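PDB 2PP1: L-talarate/galactarate dehydratase from Salmonella typhimurium, which dehydrates both L-talarate and galactarate to 5-keto-4-deoxy-D-glucarate with the help of magnesium, and also epimerises L-talarate to galactarate. Local coordinates for residues 45-50 and 228-233; 163-168 and 344-349; 323-328 and 339-344. All blocks are in the same frame, centred on the assembly; numbering follows the deposited sequence.

Contact 1 of 3, residues 45-50 and 228-233; sequences SDAKVL and NQQWDR. With LLH ((2R,3S,4R)-2,3,4-trihydroxy-5-(hydroxyamino)-5-oxopentanoic acid), chain H.
Asp46, Ala47 and Lys48 meet Asn228 and Gln230 in an interdomain contact of the enolase superfamily fold: a short helical turn of the N-terminal capping domain lies on the loop that follows barrel strand 223-226, at the mouth of the active site. The contact is mainly carbon against carbon and backbone oxygen. Ala47 CB rests against Gln230 CG at 3.4 Å, and the lysine chain crosses the Asn228 side chain at about a right angle, with Lys48 CG 3.6 Å from Asn228 O. Beyond this point the lysine bends twice (chi3 -80°, chi4 63°), which curls its ammonium group back to Asp46. There Lys48 NZ forms a salt bridge with Asp46 OD2, 2.8 Å away, on the syn side of that oxygen, and Gln54 OE1 holds the same nitrogen from outside the segments. The other oxygen has a structural task as well: Asp46 is the N-cap of helix 47-50, and its OD1 accepts from Lys48 N at 2.8 Å. One carboxylate thus both caps the helix and pairs with the lysine. On the barrel side, Asn228 N is hydrogen-bonded to the magnesium ligand Asp226, tying the loop to the metal site. Both capping-domain side chains grip the bound ligand LLH: Lys48 NZ donates to its carboxylate oxygen O5B at 2.9 Å, while LLH O3 donates to Asp46 OD2 at 2.7 Å.

Contact 2 of 3, residues 163-168 and 344-349; sequences QCYNTS and EPWLEH. With LLH ((2R,3S,4R)-2,3,4-trihydroxy-5-(hydroxyamino)-5-oxopentanoic acid), chain H.
Glu348 and Tyr165 lie side by side where parallel strands 163-166 and 346-349, the first and last of the eight barrel strands in this mandelate racemase-type fold, pair to close the ring. The backbone ladder runs from Leu347 N, bonded to Gln163 O, through Tyr165 N to Leu347 O and His349 N to Tyr165 O, and ends with Thr167 N on His349 O. From this ladder the Glu348 side chain runs out extended, with CG trans to the backbone N (chi1 176°). Its CA sits over one face of the Tyr165 ring, 4.1 Å from the centroid. Next, Glu348 CB lies 3.6 Å from Tyr165 CZ, and CG reaches Thr167 OG1 at 3.4 Å. At the tip the carboxylate is divided between several partners. Glu348 OE2 accepts from Thr167 OG1 at 2.6 Å through its anti lone pair, forms a salt bridge with Lys195, and lies 2.7 Å from LLH ON, as befits a substrate-binding residue; OE1 takes the backbone N-H of Phe329. With both oxygens engaged, the rotation of the buried carboxylate is largely fixed. Farther along the same face, Gln163 CB makes a CH-pi contact over the six-membered ring of Trp346, 3.7 Å from its centroid. The opposite face carries Cys164, Leu347, Asn166 and His349, and here Tyr12 of the second subunit stacks on the imidazole. That ring is also held at its edge: Asn166 ND2 donates to His349 ND1 at 3.0 Å, the bond lying close to the planes of both groups.

Contact 3 of 3, residues 323-328 and 339-344; sequences RKLAPH and AAYPLE. With LLH ((2R,3S,4R)-2,3,4-trihydroxy-5-(hydroxyamino)-5-oxopentanoic acid), chain H.
The segment that delivers catalytic His328 to the substrate pocket packs at its outer end against Tyr341, whose ring lies flat beneath Leu325. At the pocket end, His328 NE2 and LLH O2 share a hydrogen bond of 2.7 Å in which either may be the donor, and ND1 of the same ring is bonded to Asp301, the residue credited with raising the basicity of the histidine. Tyr341 works some distance from this chemistry. With CG swung trans to its backbone N (chi1 -161°), the ring turns one face to Leu325, and Leu325 CB stands almost over its centre, 3.6 Å from the centroid in a CH-pi contact. Pro342 CD covers the opposite face near the rim, so the ring is sandwiched. The two segments belong to a beta-alpha-beta unit of the barrel: 323-328 carries its first strand, and 339-344 the end of helix 331-340 and the loop leading to strand 346-349. Tyr341 stands in the turn out of the helix, also touching Met315, Ala318 and Ala319 of helix 308-320. Its hydroxyl returns to the start of the strand, where Tyr341 OH donates to Arg323 O at 2.6 Å, tilted 35° from the carbonyl plane. Leu343 CD1 packs on that same carbonyl oxygen of Arg323 at 3.6 Å. Toward the more exposed side, Lys324 CD passes 3.8 Å from Glu344 O. A water links the backbones here, accepting from Leu325 N at 2.6 Å and donating a weak bond to Glu344 O at 2.9 Å.

How the contacts relate
All three contacts reach the ligand LLH, but from different parts of the fold. Contact 1 joins the capping domain to a barrel loop, and its capping-domain side chains hold the ligand's carboxylate and its O3 hydroxyl, whereas contacts 2 and 3, wholly barrel, meet the hydroxamate end and the neighbouring O2. Contact 1 is remote from both, its centre 21 Å from that of contact 2 and 25 Å from that of contact 3, with nearest atoms about 7 Å away in each case; the ligand bridges the separation. Contacts 2 and 3 are neighbours, 11 Å between centres. They share Glu344, and a probable hydrogen bond from Trp346 N to Leu325 O, 3.1 Å, joins their adjacent strands.

Contact 1 of 3, residues 45-50 and 228-233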
loop_
_atom_site.group_PDB
_atom_site.type_symbol
_atom_site.label_atom_id
_atom_site.label_comp_id
_atom_site.label_asym_id
_atom_site.label_seq_id
_atom_site.Cartn_x
_atom_site.Cartn_y
_atom_site.Cartn_z
ATOM N N SER A 45 11.376 -2.937 -34.908
ATOM C CA SER A 45 12.550 -3.735 -34.556
ATOM C C SER A 45 13.506 -3.080 -33.556
ATOM O O SER A 45 14.050 -2.013 -33.828
ATOM C CB SER A 45 13.359 -4.075 -35.814
ATOM O OG SER A 45 12.657 -4.955 -36.682
ATOM N N ASP A 46 13.694 -3.700 -32.393
ATOM C CA ASP A 46 14.672 -3.187 -31.441
ATOM C C ASP A 46 15.851 -4.155 -31.578
ATOM O O ASP A 46 15.850 -4.996 -32.484
ATOM C CB ASP A 46 14.145 -3.142 -29.990
ATOM C CG ASP A 46 13.628 -4.483 -29.488
ATOM O OD1 ASP A 46 14.102 -5.546 -29.938
ATOM O OD2 ASP A 46 12.745 -4.465 -28.609
ATOM N N ALA A 47 16.843 -4.060 -30.700
ATOM C CA ALA A 47 18.015 -4.931 -30.813
ATOM C C ALA A 47 17.724 -6.436 -30.813
ATOM O O ALA A 47 18.513 -7.215 -31.351
ATOM C CB ALA A 47 19.034 -4.589 -29.712
ATOM N N LYS A 48 16.609 -6.849 -30.211
ATOM C CA LYS A 48 16.260 -8.268 -30.156
ATOM C C LYS A 48 16.056 -8.835 -31.561
ATOM O O LYS A 48 16.249 -10.029 -31.805
ATOM C CB LYS A 48 14.990 -8.486 -29.314
ATOM C CG LYS A 48 15.157 -8.127 -27.841
ATOM C CD LYS A 48 13.895 -8.408 -27.023
ATOM C CE LYS A 48 12.825 -7.324 -27.163
ATOM N NZ LYS A 48 12.302 -7.184 -28.546
ATOM N N VAL A 49 15.659 -7.969 -32.481
ATOM C CA VAL A 49 15.437 -8.377 -33.853
ATOM C C VAL A 49 16.751 -8.367 -34.623
ATOM O O VAL A 49 17.023 -9.273 -35.411
ATOM C CB VAL A 49 14.437 -7.436 -34.554
ATOM C CG1 VAL A 49 14.316 -7.803 -36.029
ATOM C CG2 VAL A 49 13.087 -7.531 -33.863
ATOM N N LEU A 50 17.569 -7.345 -34.390
ATOM C CA LEU A 50 18.832 -7.254 -35.096
ATOM C C LEU A 50 19.850 -8.316 -34.681
ATOM O O LEU A 50 20.802 -8.557 -35.409
ATOM C CB LEU A 50 19.431 -5.848 -34.964
ATOM C CG LEU A 50 18.922 -4.814 -35.982
ATOM C CD1 LEU A 50 17.433 -4.566 -35.775
ATOM C CD2 LEU A 50 19.699 -3.507 -35.829
ATOM N N ASN A 228 17.760 -3.526 -24.682
ATOM C CA ASN A 228 16.849 -4.664 -24.704
ATOM C C ASN A 228 17.545 -6.019 -24.502
ATOM O O ASN A 228 17.272 -6.986 -25.228
ATOM C CB ASN A 228 16.043 -4.672 -26.011
ATOM C CG ASN A 228 14.905 -3.655 -25.999
ATOM O OD1 ASN A 228 13.899 -3.854 -25.325
ATOM N ND2 ASN A 228 15.068 -2.559 -26.727
ATOM N N GLN A 229 18.445 -6.062 -23.516
ATOM C CA GLN A 229 19.189 -7.264 -23.126
ATOM C C GLN A 229 20.195 -7.787 -24.136
ATOM O O GLN A 229 20.745 -8.873 -23.942
ATOM C CB GLN A 229 18.231 -8.424 -22.818
ATOM C CG GLN A 229 17.014 -8.095 -21.978
ATOM C CD GLN A 229 16.080 -9.299 -21.844
ATOM O OE1 GLN A 229 16.412 -10.292 -21.185
ATOM N NE2 GLN A 229 14.911 -9.216 -22.473
ATOM N N GLN A 230 20.486 -7.032 -25.184
ATOM C CA GLN A 230 21.374 -7.572 -26.211
ATOM C C GLN A 230 22.894 -7.535 -26.092
ATOM O O GLN A 230 23.589 -7.932 -27.037
ATOM C CB GLN A 230 20.954 -7.017 -27.568
ATOM C CG GLN A 230 19.534 -7.427 -27.924
ATOM C CD GLN A 230 19.247 -8.878 -27.571
ATOM O OE1 GLN A 230 18.631 -9.177 -26.535
ATOM N NE2 GLN A 230 19.698 -9.789 -28.424
ATOM N N TRP A 231 23.429 -7.074 -24.962
ATOM C CA TRP A 231 24.884 -7.072 -24.824
ATOM C C TRP A 231 25.300 -8.136 -23.835
ATOM O O TRP A 231 24.505 -8.540 -22.991
ATOM C CB TRP A 231 25.411 -5.735 -24.289
ATOM C CG TRP A 231 25.308 -4.567 -25.221
ATOM C CD1 TRP A 231 25.519 -4.563 -26.578
ATOM C CD2 TRP A 231 25.078 -3.207 -24.847
ATOM N NE1 TRP A 231 25.438 -3.278 -27.066
ATOM C CE2 TRP A 231 25.172 -2.427 -26.022
ATOM C CE3 TRP A 231 24.807 -2.570 -23.628
ATOM C CZ2 TRP A 231 25.004 -1.039 -26.013
ATOM C CZ3 TRP A 231 24.640 -1.198 -23.618
ATOM C CH2 TRP A 231 24.739 -0.443 -24.806
ATOM N N ASP A 232 26.534 -8.616 -23.951
ATOM C CA ASP A 232 27.037 -9.555 -22.956
ATOM C C ASP A 232 27.772 -8.616 -21.984
ATOM O O ASP A 232 27.920 -7.431 -22.272
ATOM C CB ASP A 232 27.999 -10.603 -23.548
ATOM C CG ASP A 232 29.080 -10.004 -24.426
ATOM O OD1 ASP A 232 29.424 -8.809 -24.285
ATOM O OD2 ASP A 232 29.602 -10.757 -25.271
ATOM N N ARG A 233 28.215 -9.129 -20.844
ATOM C CA ARG A 233 28.893 -8.292 -19.865
ATOM C C ARG A 233 30.089 -7.520 -20.410
ATOM O O ARG A 233 30.257 -6.340 -20.098
ATOM C CB ARG A 233 29.313 -9.145 -18.673
ATOM C CG ARG A 233 28.134 -9.768 -17.950
ATOM C CD ARG A 233 28.609 -10.619 -16.807
ATOM N NE ARG A 233 27.505 -11.148 -16.021
ATOM C CZ ARG A 233 27.671 -11.875 -14.923
ATOM N NH1 ARG A 233 28.901 -12.151 -14.497
ATOM N NH2 ARG A 233 26.617 -12.326 -14.253
HETATM O O5A LLH H . 9.729 -4.128 -30.051
HETATM C C5 LLH H . 9.523 -4.543 -28.885
HETATM O O5B LLH H . 9.773 -5.710 -28.476
HETATM C C4 LLH H . 8.922 -3.566 -27.864
HETATM O O4 LLH H . 8.414 -2.402 -28.514
HETATM C C3 LLH H . 9.988 -3.202 -26.827
HETATM O O3 LLH H . 11.151 -2.662 -27.484
HETATM C C2 LLH H . 9.488 -2.166 -25.790
HETATM O O2 LLH H . 8.493 -2.852 -25.022
HETATM C C1 LLH H . 10.572 -1.602 -24.847
HETATM O O1 LLH H . 11.474 -2.299 -24.406
HETATM N N LLH H . 10.475 -0.286 -24.559
HETATM O ON LLH H . 11.081 0.290 -23.450
#

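Contact 2 of 3, residues 163-168 and 344-349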
loop_
_atom_site.group_PDB
_atom_site.type_symbol
_atom_site.label_atom_id
_atom_site.label_comp_id
_atom_site.label_asym_id
_atom_site.label_seq_id
_atom_site.Cartn_x
_atom_site.Cartn_y
_atom_site.Cartn_z
ATOM N N GLN A 163 7.247 13.695 -15.665
ATOM C CA GLN A 163 8.207 13.831 -16.769
ATOM C C GLN A 163 7.942 12.695 -17.744
ATOM O O GLN A 163 7.751 11.555 -17.333
ATOM C CB GLN A 163 9.637 13.702 -16.258
ATOM C CG GLN A 163 9.991 14.655 -15.156
ATOM C CD GLN A 163 11.376 14.392 -14.612
ATOM O OE1 GLN A 163 11.682 13.288 -14.157
ATOM N NE2 GLN A 163 12.220 15.406 -14.651
ATOM N N CYS A 164 7.966 12.997 -19.035
ATOM C CA CYS A 164 7.666 11.987 -20.033
ATOM C C CYS A 164 8.672 11.984 -21.170
ATOM O O CYS A 164 9.044 13.036 -21.688
ATOM C CB CYS A 164 6.255 12.239 -20.573
ATOM S SG CYS A 164 5.673 10.990 -21.715
ATOM N N TYR A 165 9.119 10.797 -21.558
ATOM C CA TYR A 165 10.081 10.673 -22.644
ATOM C C TYR A 165 9.490 9.749 -23.703
ATOM O O TYR A 165 8.669 8.887 -23.392
ATOM C CB TYR A 165 11.414 10.097 -22.124
ATOM C CG TYR A 165 11.370 8.607 -21.837
ATOM C CD1 TYR A 165 11.628 7.670 -22.844
ATOM C CD2 TYR A 165 11.029 8.136 -20.572
ATOM C CE1 TYR A 165 11.545 6.304 -22.595
ATOM C CE2 TYR A 165 10.945 6.778 -20.313
ATOM C CZ TYR A 165 11.206 5.864 -21.328
ATOM O OH TYR A 165 11.129 4.521 -21.052
ATOM N N ASN A 166 9.913 9.920 -24.950
ATOM C CA ASN A 166 9.403 9.076 -26.029
ATOM C C ASN A 166 10.343 7.934 -26.395
ATOM O O ASN A 166 11.561 8.092 -26.381
ATOM C CB ASN A 166 9.122 9.902 -27.287
ATOM C CG ASN A 166 8.871 9.021 -28.501
ATOM O OD1 ASN A 166 9.800 8.685 -29.246
ATOM N ND2 ASN A 166 7.618 8.613 -28.689
ATOM N N THR A 167 9.753 6.793 -26.744
ATOM C CA THR A 167 10.507 5.604 -27.130
ATOM C C THR A 167 10.214 5.164 -28.568
ATOM O O THR A 167 11.109 4.686 -29.266
ATOM C CB THR A 167 10.175 4.407 -26.202
ATOM O OG1 THR A 167 10.612 4.693 -24.873
ATOM C CG2 THR A 167 10.866 3.137 -26.691
ATOM N N SER A 168 8.966 5.337 -29.006
ATOM C CA SER A 168 8.548 4.912 -30.342
ATOM C C SER A 168 9.304 5.514 -31.510
ATOM O O SER A 168 9.303 4.941 -32.599
ATOM C CB SER A 168 7.049 5.166 -30.543
ATOM O OG SER A 168 6.767 6.547 -30.464
ATOM N N GLU A 344 10.878 11.514 -7.763
ATOM C CA GLU A 344 10.558 11.977 -9.117
ATOM C C GLU A 344 10.743 10.851 -10.144
ATOM O O GLU A 344 11.855 10.368 -10.357
ATOM C CB GLU A 344 11.434 13.188 -9.468
ATOM C CG GLU A 344 10.965 14.041 -10.665
ATOM C CD GLU A 344 9.668 14.842 -10.409
ATOM O OE1 GLU A 344 9.461 15.338 -9.281
ATOM O OE2 GLU A 344 8.864 14.997 -11.352
ATOM N N PRO A 345 9.645 10.423 -10.797
ATOM C CA PRO A 345 9.680 9.348 -11.796
ATOM C C PRO A 345 9.682 9.813 -13.240
ATOM O O PRO A 345 9.688 11.009 -13.525
ATOM C CB PRO A 345 8.414 8.568 -11.480
ATOM C CG PRO A 345 7.437 9.694 -11.223
ATOM C CD PRO A 345 8.248 10.723 -10.415
ATOM N N TRP A 346 9.677 8.843 -14.148
ATOM C CA TRP A 346 9.629 9.104 -15.584
ATOM C C TRP A 346 8.520 8.240 -16.157
ATOM O O TRP A 346 8.275 7.136 -15.674
ATOM C CB TRP A 346 10.939 8.726 -16.276
ATOM C CG TRP A 346 11.978 9.790 -16.252
ATOM C CD1 TRP A 346 12.974 9.950 -15.323
ATOM C CD2 TRP A 346 12.123 10.864 -17.186
ATOM N NE1 TRP A 346 13.728 11.053 -15.631
ATOM C CE2 TRP A 346 13.230 11.636 -16.766
ATOM C CE3 TRP A 346 11.423 11.251 -18.340
ATOM C CZ2 TRP A 346 13.658 12.774 -17.460
ATOM C CZ3 TRP A 346 11.851 12.383 -19.032
ATOM C CH2 TRP A 346 12.960 13.129 -18.588
ATOM N N LEU A 347 7.853 8.745 -17.187
ATOM C CA LEU A 347 6.773 8.014 -17.840
ATOM C C LEU A 347 7.203 7.763 -19.280
ATOM O O LEU A 347 7.761 8.644 -19.928
ATOM C CB LEU A 347 5.489 8.841 -17.816
ATOM C CG LEU A 347 4.223 8.195 -18.366
ATOM C CD1 LEU A 347 3.760 7.114 -17.416
ATOM C CD2 LEU A 347 3.119 9.265 -18.527
ATOM N N GLU A 348 6.949 6.559 -19.775
ATOM C CA GLU A 348 7.338 6.198 -21.137
ATOM C C GLU A 348 6.195 6.387 -22.128
ATOM O O GLU A 348 5.085 5.912 -21.906
ATOM C CB GLU A 348 7.833 4.747 -21.169
ATOM C CG GLU A 348 8.183 4.218 -22.552
ATOM C CD GLU A 348 8.975 2.898 -22.502
ATOM O OE1 GLU A 348 8.717 2.062 -21.611
ATOM O OE2 GLU A 348 9.850 2.697 -23.366
ATOM N N HIS A 349 6.479 7.083 -23.222
ATOM C CA HIS A 349 5.461 7.350 -24.231
ATOM C C HIS A 349 5.561 6.546 -25.531
ATOM O O HIS A 349 6.645 6.368 -26.102
ATOM C CB HIS A 349 5.437 8.843 -24.583
ATOM C CG HIS A 349 4.645 9.155 -25.820
ATOM N ND1 HIS A 349 5.151 8.978 -27.091
ATOM C CD2 HIS A 349 3.361 9.565 -25.981
ATOM C CE1 HIS A 349 4.213 9.259 -27.980
ATOM N NE2 HIS A 349 3.118 9.616 -27.332
HETATM O O5A LLH H . 9.729 -4.128 -30.051
HETATM C C5 LLH H . 9.523 -4.543 -28.885
HETATM O O5B LLH H . 9.773 -5.710 -28.476
HETATM C C4 LLH H . 8.922 -3.566 -27.864
HETATM O O4 LLH H . 8.414 -2.402 -28.514
HETATM C C3 LLH H . 9.988 -3.202 -26.827
HETATM O O3 LLH H . 11.151 -2.662 -27.484
HETATM C C2 LLH H . 9.488 -2.166 -25.790
HETATM O O2 LLH H . 8.493 -2.852 -25.022
HETATM C C1 LLH H . 10.572 -1.602 -24.847
HETATM O O1 LLH H . 11.474 -2.299 -24.406
HETATM N N LLH H . 10.475 -0.286 -24.559
HETATM O ON LLH H . 11.081 0.290 -23.450
HETATM O O HOH W 1 7.922 13.115 -13.049
#

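Contact 3 of 3, residues 323-328 and 339-344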
loop_
_atom_site.group_PDB
_atom_site.type_symbol
_atom_site.label_atom_id
_atom_site.label_comp_id
_atom_site.label_asym_id
_atom_site.label_seq_id
_atom_site.Cartn_x
_atom_site.Cartn_y
_atom_site.Cartn_z
ATOM N N ARG A 323 15.487 3.717 -4.861
ATOM C CA ARG A 323 15.568 3.719 -6.327
ATOM C C ARG A 323 14.518 4.625 -6.991
ATOM O O ARG A 323 13.468 4.899 -6.416
ATOM C CB ARG A 323 15.386 2.295 -6.866
ATOM C CG ARG A 323 16.212 1.237 -6.157
ATOM C CD ARG A 323 17.694 1.575 -6.205
ATOM N NE ARG A 323 18.491 0.491 -5.650
ATOM C CZ ARG A 323 19.818 0.471 -5.658
ATOM N NH1 ARG A 323 20.478 1.483 -6.192
ATOM N NH2 ARG A 323 20.477 -0.569 -5.154
ATOM N N LYS A 324 14.816 5.079 -8.204
ATOM C CA LYS A 324 13.897 5.913 -8.973
ATOM C C LYS A 324 12.950 4.953 -9.706
ATOM O O LYS A 324 13.270 3.772 -9.882
ATOM C CB LYS A 324 14.657 6.748 -10.010
ATOM C CG LYS A 324 15.627 7.790 -9.449
ATOM C CD LYS A 324 14.910 8.909 -8.712
ATOM C CE LYS A 324 15.865 10.073 -8.392
ATOM N NZ LYS A 324 16.429 10.723 -9.631
ATOM N N LEU A 325 11.796 5.458 -10.133
ATOM C CA LEU A 325 10.820 4.630 -10.833
ATOM C C LEU A 325 10.612 5.122 -12.251
ATOM O O LEU A 325 10.447 6.315 -12.481
ATOM C CB LEU A 325 9.467 4.651 -10.112
ATOM C CG LEU A 325 8.444 3.630 -10.630
ATOM C CD1 LEU A 325 8.759 2.258 -10.031
ATOM C CD2 LEU A 325 7.028 4.045 -10.241
ATOM N N ALA A 326 10.641 4.196 -13.202
ATOM C CA ALA A 326 10.408 4.521 -14.609
ATOM C C ALA A 326 9.641 3.332 -15.174
ATOM O O ALA A 326 10.223 2.424 -15.763
ATOM C CB ALA A 326 11.727 4.709 -15.352
ATOM N N PRO A 327 8.311 3.321 -14.980
ATOM C CA PRO A 327 7.440 2.241 -15.463
ATOM C C PRO A 327 7.581 2.050 -16.964
ATOM O O PRO A 327 7.852 3.000 -17.689
ATOM C CB PRO A 327 6.043 2.722 -15.072
ATOM C CG PRO A 327 6.316 3.556 -13.840
ATOM C CD PRO A 327 7.528 4.337 -14.254
ATOM N N HIS A 328 7.388 0.820 -17.425
ATOM C CA HIS A 328 7.507 0.509 -18.848
ATOM C C HIS A 328 6.186 0.437 -19.599
ATOM O O HIS A 328 5.248 -0.220 -19.151
ATOM C CB HIS A 328 8.256 -0.821 -19.006
ATOM C CG HIS A 328 8.086 -1.470 -20.347
ATOM N ND1 HIS A 328 7.096 -2.392 -20.604
ATOM C CD2 HIS A 328 8.790 -1.347 -21.495
ATOM C CE1 HIS A 328 7.200 -2.810 -21.853
ATOM N NE2 HIS A 328 8.220 -2.192 -22.414
ATOM N N ALA A 339 2.616 8.818 -10.602
ATOM C CA ALA A 339 2.200 10.064 -9.955
ATOM C C ALA A 339 2.169 9.832 -8.449
ATOM O O ALA A 339 2.351 10.760 -7.650
ATOM C CB ALA A 339 0.810 10.487 -10.453
ATOM N N ALA A 340 1.941 8.579 -8.070
ATOM C CA ALA A 340 1.888 8.203 -6.665
ATOM C C ALA A 340 3.257 7.861 -6.060
ATOM O O ALA A 340 3.366 7.718 -4.841
ATOM C CB ALA A 340 0.931 7.026 -6.474
ATOM N N TYR A 341 4.292 7.748 -6.888
ATOM C CA TYR A 341 5.627 7.420 -6.368
ATOM C C TYR A 341 6.264 8.619 -5.635
ATOM O O TYR A 341 6.218 9.751 -6.118
ATOM C CB TYR A 341 6.546 6.974 -7.507
ATOM C CG TYR A 341 7.760 6.195 -7.043
ATOM C CD1 TYR A 341 7.621 4.928 -6.483
ATOM C CD2 TYR A 341 9.045 6.719 -7.177
ATOM C CE1 TYR A 341 8.729 4.198 -6.067
ATOM C CE2 TYR A 341 10.167 5.992 -6.764
ATOM C CZ TYR A 341 9.999 4.737 -6.211
ATOM O OH TYR A 341 11.088 4.011 -5.808
ATOM N N PRO A 342 6.877 8.377 -4.466
ATOM C CA PRO A 342 7.520 9.427 -3.670
ATOM C C PRO A 342 8.685 10.160 -4.336
ATOM O O PRO A 342 8.823 11.369 -4.164
ATOM C CB PRO A 342 7.932 8.689 -2.394
ATOM C CG PRO A 342 8.120 7.279 -2.858
ATOM C CD PRO A 342 6.948 7.078 -3.768
ATOM N N LEU A 343 9.522 9.453 -5.095
ATOM C CA LEU A 343 10.646 10.111 -5.773
ATOM C C LEU A 343 10.250 10.481 -7.205
ATOM O O LEU A 343 9.379 9.841 -7.794
ATOM C CB LEU A 343 11.883 9.201 -5.767
ATOM C CG LEU A 343 12.314 8.702 -4.378
ATOM C CD1 LEU A 343 13.613 7.920 -4.496
ATOM C CD2 LEU A 343 12.498 9.894 -3.418
ATOM N N GLU A 344 10.878 11.514 -7.763
ATOM C CA GLU A 344 10.558 11.977 -9.117
ATOM C C GLU A 344 10.743 10.851 -10.144
ATOM O O GLU A 344 11.855 10.368 -10.357
ATOM C CB GLU A 344 11.434 13.188 -9.468
ATOM C CG GLU A 344 10.965 14.041 -10.665
ATOM C CD GLU A 344 9.668 14.842 -10.409
ATOM O OE1 GLU A 344 9.461 15.338 -9.281
ATOM O OE2 GLU A 344 8.864 14.997 -11.352
HETATM O O5A LLH H . 9.729 -4.128 -30.051
HETATM C C5 LLH H . 9.523 -4.543 -28.885
HETATM O O5B LLH H . 9.773 -5.710 -28.476
HETATM C C4 LLH H . 8.922 -3.566 -27.864
HETATM O O4 LLH H . 8.414 -2.402 -28.514
HETATM C C3 LLH H . 9.988 -3.202 -26.827
HETATM O O3 LLH H . 11.151 -2.662 -27.484
HETATM C C2 LLH H . 9.488 -2.166 -25.790
HETATM O O2 LLH H . 8.493 -2.852 -25.022
HETATM C C1 LLH H . 10.572 -1.602 -24.847
HETATM O O1 LLH H . 11.474 -2.299 -24.406
HETATM N N LLH H . 10.475 -0.286 -24.559
HETATM O ON LLH H . 11.081 0.290 -23.450
HETATM O O HOH W 2 11.452 7.791 -9.133
#